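Side-chain contacts in Bse634I restriction endonuclease (Geobacillus stearothermophilus, PDB 1KNV), which is a type II restriction endonuclease that cleaves DNA at specific sites, probably with the help of divalent metal ions: residues E80-I85 and T278-I283; D273-T278 and D284-Q289. All blocks are in the same frame, centred on the assembly; numbering follows the deposited sequence.

Contact 1 (E80-I85 and T278-I283)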
loop_
_atom_site.group_PDB
_atom_site.type_symbol
_atom_site.label_atom_id
_atom_site.label_comp_id
_atom_site.label_asym_id
_atom_site.label_seq_id
_atom_site.Cartn_x
_atom_site.Cartn_y
_atom_site.Cartn_z
ATOM N N GLU B 80 -25.571 23.422 -20.533
ATOM C CA GLU B 80 -25.729 22.855 -19.200
ATOM C C GLU B 80 -27.175 22.443 -18.984
ATOM O O GLU B 80 -27.453 21.380 -18.416
ATOM C CB GLU B 80 -25.320 23.885 -18.137
ATOM C CG GLU B 80 -23.812 23.974 -17.877
ATOM C CD GLU B 80 -23.387 25.296 -17.239
ATOM O OE1 GLU B 80 -24.123 25.802 -16.369
ATOM O OE2 GLU B 80 -22.309 25.826 -17.593
ATOM N N VAL B 81 -28.101 23.289 -19.433
ATOM C CA VAL B 81 -29.522 22.987 -19.289
ATOM C C VAL B 81 -29.881 21.789 -20.165
ATOM O O VAL B 81 -30.630 20.907 -19.745
ATOM C CB VAL B 81 -30.411 24.191 -19.684
ATOM C CG1 VAL B 81 -31.879 23.790 -19.648
ATOM C CG2 VAL B 81 -30.167 25.345 -18.731
ATOM N N MET B 82 -29.329 21.752 -21.377
ATOM C CA MET B 82 -29.594 20.653 -22.308
ATOM C C MET B 82 -29.144 19.307 -21.748
ATOM O O MET B 82 -29.882 18.316 -21.808
ATOM C CB MET B 82 -28.905 20.925 -23.644
ATOM C CG MET B 82 -29.576 22.040 -24.419
ATOM S SD MET B 82 -28.732 22.486 -25.929
ATOM C CE MET B 82 -29.801 23.838 -26.485
ATOM N N ILE B 83 -27.926 19.282 -21.219
ATOM C CA ILE B 83 -27.372 18.082 -20.613
ATOM C C ILE B 83 -28.285 17.641 -19.459
ATOM O O ILE B 83 -28.719 16.489 -19.402
ATOM C CB ILE B 83 -25.945 18.359 -20.075
ATOM C CG1 ILE B 83 -24.973 18.457 -21.244
ATOM C CG2 ILE B 83 -25.496 17.252 -19.139
ATOM C CD1 ILE B 83 -24.919 17.199 -22.087
ATOM N N ALA B 84 -28.577 18.570 -18.551
ATOM C CA ALA B 84 -29.421 18.284 -17.402
ATOM C C ALA B 84 -30.791 17.727 -17.783
ATOM O O ALA B 84 -31.241 16.742 -17.205
ATOM C CB ALA B 84 -29.589 19.540 -16.556
ATOM N N ILE B 85 -31.459 18.356 -18.746
ATOM C CA ILE B 85 -32.787 17.908 -19.173
ATOM C C ILE B 85 -32.735 16.521 -19.810
ATOM O O ILE B 85 -33.549 15.648 -19.500
ATOM C CB ILE B 85 -33.407 18.903 -20.194
ATOM C CG1 ILE B 85 -33.630 20.258 -19.527
ATOM C CG2 ILE B 85 -34.725 18.353 -20.750
ATOM C CD1 ILE B 85 -34.549 20.203 -18.343
ATOM N N THR B 278 -22.607 15.010 -30.240
ATOM C CA THR B 278 -23.010 15.827 -31.380
ATOM C C THR B 278 -24.511 16.015 -31.346
ATOM O O THR B 278 -25.018 17.123 -31.491
ATOM C CB THR B 278 -22.626 15.163 -32.722
ATOM O OG1 THR B 278 -21.215 14.916 -32.755
ATOM C CG2 THR B 278 -22.988 16.076 -33.883
ATOM N N SER B 279 -25.213 14.913 -31.127
ATOM C CA SER B 279 -26.664 14.919 -31.074
ATOM C C SER B 279 -27.091 14.602 -29.670
ATOM O O SER B 279 -26.291 14.146 -28.863
ATOM C CB SER B 279 -27.233 13.847 -32.004
ATOM O OG SER B 279 -26.870 12.544 -31.568
ATOM N N PHE B 280 -28.360 14.836 -29.378
ATOM C CA PHE B 280 -28.872 14.524 -28.062
ATOM C C PHE B 280 -28.873 13.028 -27.848
ATOM O O PHE B 280 -28.812 12.552 -26.720
ATOM C CB PHE B 280 -30.271 15.089 -27.900
ATOM C CG PHE B 280 -30.273 16.556 -27.751
ATOM C CD1 PHE B 280 -30.107 17.371 -28.859
ATOM C CD2 PHE B 280 -30.324 17.131 -26.489
ATOM C CE1 PHE B 280 -29.982 18.745 -28.719
ATOM C CE2 PHE B 280 -30.202 18.494 -26.327
ATOM C CZ PHE B 280 -30.029 19.310 -27.448
ATOM N N GLU B 281 -28.933 12.277 -28.934
ATOM C CA GLU B 281 -28.917 10.836 -28.803
ATOM C C GLU B 281 -27.546 10.405 -28.287
ATOM O O GLU B 281 -27.432 9.388 -27.602
ATOM C CB GLU B 281 -29.207 10.170 -30.147
ATOM C CG GLU B 281 -29.088 8.660 -30.098
ATOM C CD GLU B 281 -29.497 8.005 -31.397
ATOM O OE1 GLU B 281 -29.112 8.519 -32.467
ATOM O OE2 GLU B 281 -30.195 6.970 -31.347
ATOM N N ASP B 282 -26.509 11.176 -28.622
ATOM C CA ASP B 282 -25.150 10.854 -28.173
ATOM C C ASP B 282 -25.030 10.935 -26.651
ATOM O O ASP B 282 -24.123 10.343 -26.063
ATOM C CB ASP B 282 -24.114 11.797 -28.792
ATOM C CG ASP B 282 -23.899 11.550 -30.268
ATOM O OD1 ASP B 282 -24.148 10.412 -30.736
ATOM O OD2 ASP B 282 -23.456 12.498 -30.953
ATOM N N ILE B 283 -25.936 11.686 -26.028
ATOM C CA ILE B 283 -25.956 11.839 -24.584
ATOM C C ILE B 283 -26.475 10.538 -23.985
ATOM O O ILE B 283 -25.916 10.025 -23.017
ATOM C CB ILE B 283 -26.887 12.998 -24.156
ATOM C CG1 ILE B 283 -26.358 14.331 -24.695
ATOM C CG2 ILE B 283 -27.003 13.038 -22.641
ATOM C CD1 ILE B 283 -27.274 15.524 -24.415
#
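This is a small, buried apolar contact in the PDDEXK-type nuclease fold, where helix 68-93 packs against the capping-box start of the C-terminal helix 281-291. It has two separate patches, Met82 with Phe280 and Ile83 with Ile283, which together bury 180 Å² of surface. The first is a Met-aromatic contact made at the ring edge: Met82 SD is 5.0 Å from the centroid of the Phe280 ring and 77° off its normal, so the sulfur lies near the ring plane. The methionine is extended beyond CG and runs past the rim, with Met82 CB 3.8 Å from Phe280 CE2 and Met82 SD 3.8 Å from Phe280 CZ. Asn46 of helix 43-60 touches both residues, and Leu47 and Leu50 of that helix add to the packing on Met82.

The entry into helix 281-291 is fixed by the reciprocal bonds that define the box. Ser279 OG accepts from Asp282 N at 3.3 Å, while Ser279 N donates to Asp282 OD2 at 3.0 Å, approaching from above the carboxylate plane. The same oxygen uses its anti lone pair for Thr278 N, 2.7 Å from Asp282 OD2, so two backbone N-H groups grip one carboxylate oxygen. This holds the turn that carries Phe280.

In the second patch the CB of Ile83 points away from the partner segment; CG1, beside the backbone N, turns back, and a chi2 of -59° carries CD1 on toward Ile283. The side chain of Ile83 also lies about 4 Å from that of Leu197 at the nearest atoms, a calcium-binding position seen in a structure of this protein, though no metal is bound here, which places the patch near that site. The CB of Ile283 points toward helix 68-93, and Ile283 CD1 meets Ile83 CD1 at 3.7 Å.

Contact 2 (D273-T278 and D284-Q289)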
loop_
_atom_site.group_PDB
_atom_site.type_symbol
_atom_site.label_atom_id
_atom_site.label_comp_id
_atom_site.label_asym_id
_atom_site.label_seq_id
_atom_site.Cartn_x
_atom_site.Cartn_y
_atom_site.Cartn_z
ATOM N N ASP B 273 -13.031 6.800 -20.172
ATOM C CA ASP B 273 -13.406 6.832 -21.569
ATOM C C ASP B 273 -13.775 8.251 -21.941
ATOM O O ASP B 273 -14.054 9.089 -21.076
ATOM C CB ASP B 273 -14.561 5.871 -21.851
ATOM C CG ASP B 273 -14.604 5.412 -23.310
ATOM O OD1 ASP B 273 -15.377 4.481 -23.608
ATOM O OD2 ASP B 273 -13.873 5.970 -24.161
ATOM N N ILE B 274 -13.751 8.519 -23.240
ATOM C CA ILE B 274 -14.055 9.838 -23.751
ATOM C C ILE B 274 -15.190 9.704 -24.752
ATOM O O ILE B 274 -15.207 8.787 -25.573
ATOM C CB ILE B 274 -12.793 10.461 -24.405
ATOM C CG1 ILE B 274 -13.142 11.784 -25.078
ATOM C CG2 ILE B 274 -12.164 9.474 -25.372
ATOM C CD1 ILE B 274 -13.533 12.858 -24.101
ATOM N N PHE B 275 -16.152 10.613 -24.653
ATOM C CA PHE B 275 -17.319 10.595 -25.523
ATOM C C PHE B 275 -17.364 11.831 -26.401
ATOM O O PHE B 275 -16.743 12.852 -26.095
ATOM C CB PHE B 275 -18.593 10.518 -24.677
ATOM C CG PHE B 275 -18.695 9.262 -23.849
ATOM C CD1 PHE B 275 -19.114 8.064 -24.425
ATOM C CD2 PHE B 275 -18.353 9.271 -22.496
ATOM C CE1 PHE B 275 -19.193 6.897 -23.667
ATOM C CE2 PHE B 275 -18.426 8.115 -21.733
ATOM C CZ PHE B 275 -18.848 6.924 -22.317
ATOM N N SER B 276 -18.091 11.720 -27.505
ATOM C CA SER B 276 -18.259 12.822 -28.434
ATOM C C SER B 276 -19.757 13.086 -28.482
ATOM O O SER B 276 -20.537 12.212 -28.853
ATOM C CB SER B 276 -17.743 12.428 -29.812
ATOM O OG SER B 276 -17.820 13.518 -30.709
ATOM N N LEU B 277 -20.166 14.279 -28.080
ATOM C CA LEU B 277 -21.582 14.601 -28.076
ATOM C C LEU B 277 -21.950 15.544 -29.215
ATOM O O LEU B 277 -21.644 16.734 -29.169
ATOM C CB LEU B 277 -21.967 15.221 -26.730
ATOM C CG LEU B 277 -21.671 14.361 -25.500
ATOM C CD1 LEU B 277 -21.900 15.179 -24.248
ATOM C CD2 LEU B 277 -22.556 13.130 -25.503
ATOM N N THR B 278 -22.607 15.010 -30.240
ATOM C CA THR B 278 -23.010 15.827 -31.380
ATOM C C THR B 278 -24.511 16.015 -31.346
ATOM O O THR B 278 -25.018 17.123 -31.491
ATOM C CB THR B 278 -22.626 15.163 -32.722
ATOM O OG1 THR B 278 -21.215 14.916 -32.755
ATOM C CG2 THR B 278 -22.988 16.076 -33.883
ATOM N N ASP B 284 -27.554 10.015 -24.570
ATOM C CA ASP B 284 -28.154 8.759 -24.118
ATOM C C ASP B 284 -27.164 7.607 -24.289
ATOM O O ASP B 284 -27.051 6.738 -23.427
ATOM C CB ASP B 284 -29.408 8.416 -24.929
ATOM C CG ASP B 284 -30.542 9.386 -24.714
ATOM O OD1 ASP B 284 -30.483 10.196 -23.767
ATOM O OD2 ASP B 284 -31.510 9.315 -25.504
ATOM N N LYS B 285 -26.472 7.589 -25.425
ATOM C CA LYS B 285 -25.493 6.541 -25.706
ATOM C C LYS B 285 -24.362 6.572 -24.676
ATOM O O LYS B 285 -23.922 5.533 -24.194
ATOM C CB LYS B 285 -24.928 6.701 -27.120
ATOM C CG LYS B 285 -25.935 6.455 -28.243
ATOM C CD LYS B 285 -25.241 6.576 -29.598
ATOM C CE LYS B 285 -26.172 6.294 -30.762
ATOM N NZ LYS B 285 -25.454 6.474 -32.058
ATOM N N MET B 286 -23.896 7.768 -24.343
ATOM C CA MET B 286 -22.839 7.920 -23.355
ATOM C C MET B 286 -23.293 7.365 -22.013
ATOM O O MET B 286 -22.582 6.601 -21.378
ATOM C CB MET B 286 -22.486 9.393 -23.177
ATOM C CG MET B 286 -21.663 9.651 -21.931
ATOM S SD MET B 286 -21.241 11.357 -21.758
ATOM C CE MET B 286 -22.776 12.050 -21.231
ATOM N N LEU B 287 -24.486 7.764 -21.584
ATOM C CA LEU B 287 -25.018 7.311 -20.312
ATOM C C LEU B 287 -25.240 5.821 -20.322
ATOM O O LEU B 287 -25.090 5.165 -19.299
ATOM C CB LEU B 287 -26.320 8.039 -19.997
ATOM C CG LEU B 287 -26.114 9.529 -19.732
ATOM C CD1 LEU B 287 -27.458 10.236 -19.575
ATOM C CD2 LEU B 287 -25.240 9.684 -18.475
ATOM N N ASP B 288 -25.607 5.277 -21.474
ATOM C CA ASP B 288 -25.810 3.839 -21.558
ATOM C C ASP B 288 -24.513 3.123 -21.257
ATOM O O ASP B 288 -24.504 2.142 -20.522
ATOM C CB ASP B 288 -26.288 3.418 -22.946
ATOM C CG ASP B 288 -27.780 3.624 -23.137
ATOM O OD1 ASP B 288 -28.518 3.635 -22.122
ATOM O OD2 ASP B 288 -28.214 3.757 -24.302
ATOM N N GLN B 289 -23.413 3.612 -21.821
ATOM C CA GLN B 289 -22.124 2.973 -21.600
ATOM C C GLN B 289 -21.639 3.146 -20.178
ATOM O O GLN B 289 -20.921 2.301 -19.649
ATOM C CB GLN B 289 -21.056 3.521 -22.542
ATOM C CG GLN B 289 -19.757 2.737 -22.401
ATOM C CD GLN B 289 -18.611 3.293 -23.221
ATOM O OE1 GLN B 289 -18.757 3.547 -24.423
ATOM N NE2 GLN B 289 -17.452 3.469 -22.580
#
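Strand 273-276, the last strand of the central mixed sheet, is covered here by helix 281-291, the helix that follows it in sequence. Phe275 and Met286 form the middle of the interface. Met286 CG sits over one face of the Phe275 ring, 3.5 Å from its centroid and 16° off the normal, a CH-pi contact. This CG is anti to the backbone N, which sends it out over the ring, and the bend at chi3 turns the methyl end aside. Met286 SD lies oblique to the ring, 4.3 Å from the centroid of Phe275, which also makes this a Met-aromatic contact.

The strand and helix run nearly antiparallel (162°) with axes 9.2 Å apart, so the chain reverses after the edge strand and the helix packs back against it. Backbone bonds from Phe275 to Gly238 and Ser240 tie strand 273-276 to strand 235-240.

Gln289 reaches the N-terminal end of the strand, at Asp273, in extended form. Its OE1 lies near the Phe275 ring plane, 3.5 Å from Phe275 CE1, and its NE2 donates to the anti lone pair of Asp273 OD1. The modelled separation of Gln289 NE2 and Asp273 OD1, 2.5 Å, is unusually short and its exact value doubtful, although the N-H...O angle is nearly straight at 170°.

From the N terminus, helix 68-93 supplies residues 80-85 first; the chain then builds the other four strands of the mixed sheet, and several helices, before strand 273-276. Contact 1 closes a loop of 192 residues, joining that early helix to the start of helix 281-291, whereas contact 2 closes a connection of five residues, which includes the first residues of the same helix. Their segments alternate along the chain, so the two loops cross rather than nest, and Thr278 belongs to both. Leu277 joins the two spatially: Leu277 CD2 lies 3.2 Å from Asp282 O and Leu277 CD1 4.2 Å from Ile83 CD1. Helix 281-291 thus packs on helix 68-93 with one face and on the edge strand with an adjoining one.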